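PDB 3PQU: transferrin binding protein B from Actinobacillus suis, which probably binds host transferrin at the bacterial outer membrane as a surface lipoprotein, a step in iron acquisition. Local coordinates for residues R116-V121 and A304-G309; R274-A279 and Y294-F299. All coordinates share one frame; numbering follows the deposited sequence. Where two conformers were deposited one is given.

Interaction 1 of 2, residues R116-V121 and A304-G309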
ATOM      1  N   ARG A 116       7.447   0.406 -20.496  1.00 21.17           N
ATOM      2  CA  ARG A 116       7.045  -0.494 -19.424  1.00 18.79           C
ATOM      3  C   ARG A 116       5.567  -0.275 -19.152  1.00 28.89           C
ATOM      4  O   ARG A 116       5.175   0.673 -18.476  1.00 27.83           O
ATOM      5  CB  ARG A 116       7.864  -0.218 -18.166  1.00 14.24           C
ATOM      6  CG  ARG A 116       9.385  -0.281 -18.374  1.00 20.44           C
ATOM      7  CD  ARG A 116      10.082  -0.115 -17.039  1.00 16.66           C
ATOM      8  NE  ARG A 116      11.539  -0.185 -17.141  1.00 12.62           N
ATOM      9  CZ  ARG A 116      12.349  -0.236 -16.092  1.00 22.47           C
ATOM     10  NH1 ARG A 116      11.837  -0.231 -14.861  1.00 14.00           N
ATOM     11  NH2 ARG A 116      13.665  -0.282 -16.276  1.00 15.79           N
ATOM     12  N   ASN A 117       4.755  -1.172 -19.673  1.00 22.96           N
ATOM     13  CA  ASN A 117       3.304  -0.995 -19.673  0.51 33.10           C
ATOM     14  C   ASN A 117       2.662  -1.495 -18.389  1.00 32.60           C
ATOM     15  O   ASN A 117       2.162  -2.617 -18.348  1.00 33.19           O
ATOM     16  CB  ASN A 117       2.689  -1.718 -20.880  0.51 32.79           C
ATOM     17  CG  ASN A 117       1.191  -1.451 -21.031  0.51 38.08           C
ATOM     18  OD1 ASN A 117       0.723  -0.322 -20.861  0.51 25.59           O
ATOM     19  ND2 ASN A 117       0.439  -2.494 -21.372  0.51 40.67           N
ATOM     20  N   LEU A 118       2.689  -0.663 -17.347  1.00 25.25           N
ATOM     21  CA  LEU A 118       2.039  -0.978 -16.075  1.00 29.10           C
ATOM     22  C   LEU A 118       0.930   0.022 -15.854  1.00 25.55           C
ATOM     23  O   LEU A 118       1.040   1.174 -16.274  1.00 22.19           O
ATOM     24  CB  LEU A 118       3.039  -0.906 -14.917  1.00 28.22           C
ATOM     25  CG  LEU A 118       4.231  -1.838 -15.099  1.00 31.31           C
ATOM     26  CD1 LEU A 118       5.309  -1.579 -14.040  1.00 24.88           C
ATOM     27  CD2 LEU A 118       3.732  -3.268 -15.056  1.00 21.67           C
ATOM     28  N   GLN A 119      -0.138  -0.405 -15.193  1.00 25.13           N
ATOM     29  CA  GLN A 119      -1.271   0.475 -14.989  1.00 24.81           C
ATOM     30  C   GLN A 119      -1.301   1.069 -13.586  1.00 30.44           C
ATOM     31  O   GLN A 119      -1.785   2.179 -13.393  1.00 32.87           O
ATOM     32  CB  GLN A 119      -2.592  -0.265 -15.276  1.00 32.37           C
ATOM     33  CG  GLN A 119      -3.813   0.576 -14.977  1.00 39.47           C
ATOM     34  CD  GLN A 119      -5.128  -0.086 -15.387  1.00 59.55           C
ATOM     35  OE1 GLN A 119      -5.173  -1.274 -15.727  1.00 40.98           O
ATOM     36  NE2 GLN A 119      -6.204   0.690 -15.359  1.00 54.22           N
ATOM     37  N   TYR A 120      -0.786   0.331 -12.610  1.00 19.56           N
ATOM     38  CA  TYR A 120      -0.905   0.722 -11.211  1.00 25.99           C
ATOM     39  C   TYR A 120       0.453   1.030 -10.566  1.00 25.47           C
ATOM     40  O   TYR A 120       0.530   1.535  -9.454  1.00 19.97           O
ATOM     41  CB  TYR A 120      -1.621  -0.385 -10.425  1.00 21.11           C
ATOM     42  CG  TYR A 120      -3.026  -0.651 -10.935  1.00 29.85           C
ATOM     43  CD1 TYR A 120      -4.075   0.208 -10.607  1.00 31.88           C
ATOM     44  CD2 TYR A 120      -3.304  -1.750 -11.742  1.00 28.73           C
ATOM     45  CE1 TYR A 120      -5.370  -0.012 -11.078  1.00 33.21           C
ATOM     46  CE2 TYR A 120      -4.614  -1.986 -12.221  1.00 27.91           C
ATOM     47  CZ  TYR A 120      -5.631  -1.107 -11.880  1.00 35.73           C
ATOM     48  OH  TYR A 120      -6.918  -1.319 -12.328  1.00 47.21           O
ATOM     49  N   VAL A 121       1.522   0.712 -11.268  1.00 19.99           N
ATOM     50  CA  VAL A 121       2.850   0.795 -10.678  1.00 16.17           C
ATOM     51  C   VAL A 121       3.798   1.561 -11.586  1.00 21.02           C
ATOM     52  O   VAL A 121       3.651   1.524 -12.812  1.00 17.51           O
ATOM     53  CB  VAL A 121       3.396  -0.624 -10.419  1.00 22.13           C
ATOM     54  CG1 VAL A 121       4.857  -0.570 -10.048  1.00 21.60           C
ATOM     55  CG2 VAL A 121       2.569  -1.311  -9.331  1.00 22.00           C
ATOM     56  N   ALA A 304      -4.902  -7.328  -7.602  1.00 28.78           N
ATOM     57  CA  ALA A 304      -3.491  -7.709  -7.603  1.00 26.36           C
ATOM     58  C   ALA A 304      -2.974  -7.964  -9.021  1.00 26.40           C
ATOM     59  O   ALA A 304      -2.261  -8.926  -9.275  1.00 22.53           O
ATOM     60  CB  ALA A 304      -3.242  -8.906  -6.710  1.00 24.08           C
ATOM     61  N   GLU A 305      -3.338  -7.082  -9.941  1.00 18.54           N
ATOM     62  CA  GLU A 305      -2.869  -7.177 -11.318  1.00 27.07           C
ATOM     63  C   GLU A 305      -1.354  -7.008 -11.377  1.00 29.95           C
ATOM     64  O   GLU A 305      -0.694  -7.547 -12.268  1.00 28.08           O
ATOM     65  CB  GLU A 305      -3.531  -6.106 -12.186  1.00 25.99           C
ATOM     66  CG  GLU A 305      -5.020  -6.336 -12.474  1.00 45.32           C
ATOM     67  CD  GLU A 305      -5.944  -5.805 -11.375  1.00 46.27           C
ATOM     68  OE1 GLU A 305      -5.486  -5.577 -10.238  1.00 36.70           O
ATOM     69  OE2 GLU A 305      -7.138  -5.615 -11.656  1.00 44.16           O
ATOM     70  N   GLU A 306      -0.810  -6.251 -10.424  1.00 22.80           N
ATOM     71  CA  GLU A 306       0.603  -5.907 -10.435  1.00 24.32           C
ATOM     72  C   GLU A 306       1.265  -6.086  -9.067  1.00 32.03           C
ATOM     73  O   GLU A 306       0.587  -6.219  -8.049  1.00 17.41           O
ATOM     74  CB  GLU A 306       0.793  -4.478 -10.997  1.00 23.13           C
ATOM     75  CG  GLU A 306       0.352  -4.388 -12.472  1.00 27.23           C
ATOM     76  CD  GLU A 306       0.226  -2.963 -13.017  1.00 29.78           C
ATOM     77  OE1 GLU A 306       0.661  -1.990 -12.350  1.00 25.87           O
ATOM     78  OE2 GLU A 306      -0.304  -2.818 -14.141  1.00 26.90           O
ATOM     79  N   MET A 307       2.593  -6.128  -9.064  1.00 18.73           N
ATOM     80  CA  MET A 307       3.361  -6.224  -7.827  1.00 26.27           C
ATOM     81  C   MET A 307       4.626  -5.383  -7.934  1.00 23.20           C
ATOM     82  O   MET A 307       5.167  -5.186  -9.033  1.00 20.84           O
ATOM     83  CB  MET A 307       3.731  -7.681  -7.502  1.00 15.20           C
ATOM     84  CG  MET A 307       4.518  -8.410  -8.613  1.00 18.08           C
ATOM     85  SD  MET A 307       4.776 -10.158  -8.234  1.00 24.69           S
ATOM     86  CE  MET A 307       5.995 -10.063  -6.906  1.00 26.66           C
ATOM     87  N   ALA A 308       5.094  -4.888  -6.791  1.00 15.05           N
ATOM     88  CA  ALA A 308       6.337  -4.131  -6.753  1.00 20.08           C
ATOM     89  C   ALA A 308       6.962  -4.223  -5.378  1.00 21.44           C
ATOM     90  O   ALA A 308       6.261  -4.422  -4.370  1.00 18.19           O
ATOM     91  CB  ALA A 308       6.096  -2.652  -7.145  1.00  9.68           C
ATOM     92  N   GLY A 309       8.285  -4.092  -5.329  1.00 13.01           N
ATOM     93  CA  GLY A 309       8.954  -4.104  -4.039  1.00 13.66           C
ATOM     94  C   GLY A 309      10.401  -3.690  -4.135  1.00 19.87           C
ATOM     95  O   GLY A 309      10.833  -3.154  -5.166  1.00 16.71           O
TER
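The carboxylate of Glu306 accepts hydrogen bonds from successive backbone N-H groups of a loop of the N-lobe handle, where it meets the N-lobe beta barrel. Its two oxygens take one amide each. Glu306 OE2 accepts from Gln119 N at 2.6 Å, almost straight (174°), through its syn lone pair. Glu306 OE1 accepts from Tyr120 N at 2.7 Å, also on the syn side but 31° out of the carboxylate plane. The two N-H groups, of Gln119 and Tyr120, would probably favour the charged carboxylate. The Glu306 chain is extended beyond CG (chi2 168°), which carries the carboxylate from the strand to the loop.

Carbon atoms close in around the acid. Leu118 CB is 3.7 Å from Glu306 OE1, and Leu118 CD2 comes near the carboxyl carbon. The Tyr120 ring turns an edge to Glu306 CD and crosses that side chain at about a right angle. Tyr120 CE2 also lies 4.1 Å from Glu305 CD, while Glu305 OE1 bonds to the backbone N of Lys303. Further along strand 306-312, Val121 CG1 meets Ala308 CB at 3.8 Å.

Glu305 and Glu306 form a classic beta bulge opposite Tyr300, at the start of strand 306-312. Lys325 of the adjoining barrel strand touches both Leu118 and Glu306. The arrangement is a bidentate acceptor: one side-chain carboxylate of the barrel strand takes two consecutive loop N-H groups at the handle-barrel junction.

Interaction 2 of 2, residues R274-A279 and Y294-F299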
ATOM      1  N   ARG A 274       0.724  -7.576   1.275  1.00 19.94           N
ATOM      2  CA  ARG A 274       2.175  -7.361   1.227  1.00 16.08           C
ATOM      3  C   ARG A 274       2.914  -8.682   1.245  1.00 26.44           C
ATOM      4  O   ARG A 274       2.331  -9.726   1.536  1.00 21.36           O
ATOM      5  CB  ARG A 274       2.606  -6.520   2.430  1.00 13.34           C
ATOM      6  CG  ARG A 274       1.888  -5.166   2.511  1.00 19.17           C
ATOM      7  CD  ARG A 274       2.100  -4.316   1.258  1.00 23.02           C
ATOM      8  NE  ARG A 274       3.441  -3.703   1.190  1.00 16.39           N
ATOM      9  CZ  ARG A 274       3.780  -2.721   0.356  1.00 21.62           C
ATOM     10  NH1 ARG A 274       2.879  -2.219  -0.484  1.00 13.81           N
ATOM     11  NH2 ARG A 274       5.025  -2.238   0.349  1.00  9.93           N
ATOM     12  N   PHE A 275       4.202  -8.639   0.942  1.00 14.69           N
ATOM     13  CA  PHE A 275       5.032  -9.818   1.098  1.00 17.21           C
ATOM     14  C   PHE A 275       6.391  -9.441   1.670  1.00 27.75           C
ATOM     15  O   PHE A 275       6.859  -8.318   1.490  1.00 17.67           O
ATOM     16  CB  PHE A 275       5.156 -10.598  -0.240  1.00 18.94           C
ATOM     17  CG  PHE A 275       5.491  -9.729  -1.421  1.00 21.35           C
ATOM     18  CD1 PHE A 275       6.809  -9.457  -1.755  1.00 18.37           C
ATOM     19  CD2 PHE A 275       4.482  -9.181  -2.197  1.00 13.42           C
ATOM     20  CE1 PHE A 275       7.109  -8.647  -2.844  1.00 18.40           C
ATOM     21  CE2 PHE A 275       4.771  -8.370  -3.298  1.00 15.65           C
ATOM     22  CZ  PHE A 275       6.089  -8.098  -3.609  1.00 21.07           C
ATOM     23  N   ARG A 276       7.006 -10.382   2.377  1.00 16.29           N
ATOM     24  CA  ARG A 276       8.270 -10.143   3.067  1.00 20.52           C
ATOM     25  C   ARG A 276       9.133 -11.358   2.874  1.00 17.23           C
ATOM     26  O   ARG A 276       8.651 -12.476   3.075  1.00 16.13           O
ATOM     27  CB  ARG A 276       8.040  -9.967   4.568  1.00 21.87           C
ATOM     28  CG  ARG A 276       7.046  -8.889   4.969  1.00 23.82           C
ATOM     29  CD  ARG A 276       6.721  -8.939   6.482  1.00 26.93           C
ATOM     30  NE  ARG A 276       5.501  -8.187   6.789  1.00 25.06           N
ATOM     31  CZ  ARG A 276       4.641  -8.521   7.742  1.00 34.72           C
ATOM     32  NH1 ARG A 276       4.869  -9.591   8.481  1.00 36.09           N
ATOM     33  NH2 ARG A 276       3.555  -7.786   7.952  1.00 30.15           N
ATOM     34  N   GLY A 277      10.406 -11.156   2.513  1.00 15.84           N
ATOM     35  CA  GLY A 277      11.324 -12.276   2.361  1.00 12.64           C
ATOM     36  C   GLY A 277      12.780 -11.904   2.140  1.00 12.84           C
ATOM     37  O   GLY A 277      13.321 -10.978   2.757  1.00  9.22           O
ATOM     38  N   LYS A 278      13.410 -12.629   1.229  1.00 16.59           N
ATOM     39  CA  LYS A 278      14.850 -12.547   1.038  1.00 15.96           C
ATOM     40  C   LYS A 278      15.173 -12.577  -0.434  1.00 15.33           C
ATOM     41  O   LYS A 278      14.408 -13.120  -1.228  1.00 17.97           O
ATOM     42  CB  LYS A 278      15.518 -13.777   1.668  1.00 18.63           C
ATOM     43  CG  LYS A 278      15.139 -14.047   3.130  1.00 20.69           C
ATOM     44  CD  LYS A 278      15.772 -15.365   3.583  1.00 31.34           C
ATOM     45  CE  LYS A 278      15.422 -15.676   5.034  1.00 45.44           C
ATOM     46  NZ  LYS A 278      15.828 -14.568   5.930  1.00 46.69           N
ATOM     47  N   ALA A 279      16.339 -12.038  -0.785  1.00 15.90           N
ATOM     48  CA  ALA A 279      16.878 -12.184  -2.127  1.00 16.79           C
ATOM     49  C   ALA A 279      18.175 -12.961  -1.985  1.00 17.81           C
ATOM     50  O   ALA A 279      19.037 -12.573  -1.210  1.00 18.42           O
ATOM     51  CB  ALA A 279      17.140 -10.813  -2.745  1.00 13.40           C
ATOM     52  N   TYR A 294      16.225  -8.498   3.672  1.00 12.22           N
ATOM     53  CA  TYR A 294      15.323  -7.358   3.823  1.00 12.73           C
ATOM     54  C   TYR A 294      14.580  -7.019   2.534  1.00 21.52           C
ATOM     55  O   TYR A 294      14.723  -5.927   1.984  1.00 14.69           O
ATOM     56  CB  TYR A 294      16.113  -6.151   4.323  1.00 16.54           C
ATOM     57  CG  TYR A 294      16.805  -6.457   5.632  1.00 16.38           C
ATOM     58  CD1 TYR A 294      16.107  -6.418   6.835  1.00 20.27           C
ATOM     59  CD2 TYR A 294      18.152  -6.806   5.659  1.00 19.83           C
ATOM     60  CE1 TYR A 294      16.735  -6.718   8.038  1.00 35.45           C
ATOM     61  CE2 TYR A 294      18.788  -7.109   6.860  1.00 23.60           C
ATOM     62  CZ  TYR A 294      18.074  -7.065   8.036  1.00 31.95           C
ATOM     63  OH  TYR A 294      18.710  -7.360   9.208  1.00 36.11           O
ATOM     64  N   LEU A 295      13.780  -7.968   2.063  1.00 20.49           N
ATOM     65  CA  LEU A 295      12.959  -7.757   0.885  1.00 13.47           C
ATOM     66  C   LEU A 295      11.511  -7.557   1.323  1.00 18.64           C
ATOM     67  O   LEU A 295      10.996  -8.336   2.121  1.00 16.40           O
ATOM     68  CB  LEU A 295      13.058  -8.967  -0.050  1.00 21.80           C
ATOM     69  CG  LEU A 295      12.241  -8.892  -1.353  1.00 17.03           C
ATOM     70  CD1 LEU A 295      13.012  -9.510  -2.523  1.00 11.47           C
ATOM     71  CD2 LEU A 295      10.861  -9.543  -1.191  1.00 20.23           C
ATOM     72  N   GLU A 296      10.860  -6.523   0.789  1.00 15.40           N
ATOM     73  CA  GLU A 296       9.465  -6.249   1.128  1.00 19.95           C
ATOM     74  C   GLU A 296       8.833  -5.580  -0.062  1.00 21.08           C
ATOM     75  O   GLU A 296       9.464  -4.753  -0.715  1.00 16.30           O
ATOM     76  CB  GLU A 296       9.369  -5.325   2.352  1.00 15.34           C
ATOM     77  CG  GLU A 296       7.998  -5.324   3.051  1.00 26.71           C
ATOM     78  CD  GLU A 296       6.939  -4.428   2.395  1.00 29.02           C
ATOM     79  OE1 GLU A 296       7.266  -3.624   1.492  1.00 20.44           O
ATOM     80  OE2 GLU A 296       5.758  -4.512   2.805  1.00 18.16           O
ATOM     81  N   GLY A 297       7.598  -5.952  -0.355  1.00 15.33           N
ATOM     82  CA  GLY A 297       6.849  -5.342  -1.438  1.00 17.71           C
ATOM     83  C   GLY A 297       5.349  -5.577  -1.278  1.00 27.88           C
ATOM     84  O   GLY A 297       4.892  -6.066  -0.241  1.00 21.33           O
ATOM     85  N   GLY A 298       4.576  -5.225  -2.299  1.00 18.55           N
ATOM     86  CA  GLY A 298       3.135  -5.404  -2.239  1.00 19.53           C
ATOM     87  C   GLY A 298       2.450  -5.622  -3.575  1.00 24.08           C
ATOM     88  O   GLY A 298       3.052  -5.411  -4.633  1.00 18.84           O
ATOM     89  N   PHE A 299       1.186  -6.052  -3.514  1.00 18.48           N
ATOM     90  CA  PHE A 299       0.328  -6.154  -4.685  1.00 16.67           C
ATOM     91  C   PHE A 299      -0.480  -4.869  -4.880  1.00 20.81           C
ATOM     92  O   PHE A 299      -0.988  -4.278  -3.930  1.00 21.45           O
ATOM     93  CB  PHE A 299      -0.597  -7.393  -4.565  1.00 21.26           C
ATOM     94  CG  PHE A 299       0.157  -8.680  -4.505  1.00 24.03           C
ATOM     95  CD1 PHE A 299       0.624  -9.282  -5.667  1.00 20.20           C
ATOM     96  CD2 PHE A 299       0.465  -9.254  -3.288  1.00 30.09           C
ATOM     97  CE1 PHE A 299       1.353 -10.466  -5.602  1.00 22.43           C
ATOM     98  CE2 PHE A 299       1.204 -10.431  -3.221  1.00 16.90           C
ATOM     99  CZ  PHE A 299       1.631 -11.038  -4.377  1.00 16.82           C
TER
HETATM  100  O   HOH W   1       0.209  -3.304  -1.343  1.00 16.36           O
HETATM  101  O   HOH W   2       5.238  -5.584   5.243  1.00 16.03           O
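Strands 274-279 and 294-299 run antiparallel, with 162° between their directions and axes 4.6 Å apart at the closest. Phe275 with Gly297 and Gly277 with Leu295 are hydrogen-bonded pairs. Arg274 with Gly298 and Arg276 with Glu296 are non-hydrogen-bonded pairs. Each hydrogen-bonded pair is closed by two bonds, such as Phe275 N to Gly297 O at 2.9 Å.

Arg274 and Glu296 form a salt bridge on one face. The guanidinium approaches side-on: Arg274 NE gives to Glu296 OE2 and Arg274 NH2 to Glu296 OE1, both at 2.9 Å. The guanidinium of Arg274 and the carboxylate of Glu296 are nearly coplanar. Bends at chi2 and chi3 fold the arginine back over the backbone of Gly297 and Gly298. One water joins Arg274 NH1 to Phe299 O. Another joins Arg276 NE to Glu296 OE2, while Arg276 NH1 pairs with Glu32. Two donors from Arg274 and one water thus fix the rotation of the Glu296 carboxylate.

Phe275 lies on the other face. With CG between the backbone N and the carbonyl carbon (chi1 48°), its ring lies over Gly297, whose CA is 3.9 Å from the ring centroid in a CH-pi contact. The ring points an edge at the face of Phe299, with centroids 5.3 Å apart and planes at 64°. Leu295 CD2 meets another part of the Phe275 edge. Met307 and Phe322 of other barrel strands also touch Phe275. The pair is a beta hairpin of the N-lobe barrel, with a salt bridge on one face and a T-shaped aromatic pair on the other.

Overall arrangement
From the N terminus, the chain builds several handle strands before it reaches loop 116-121, which leads into strand 121-128 of the handle sheet. It then enters the N-lobe barrel. Strands 274-281 and 292-300 pair there, and interaction 2 closes this short hairpin loop. The next strand, 306-312, carries segment 304-309 back to the handle loop. Interaction 1 thus closes a much longer loop, and interaction 2 is nested inside it. Their centres are about 15 Å apart. Strands 292-300 and 306-312 are neighbours, and Gly298 and Ala308 join the two contacts through a probable backbone hydrogen bond. Interaction 2 links strands within the barrel, whereas interaction 1 ties the barrel to the handle domain.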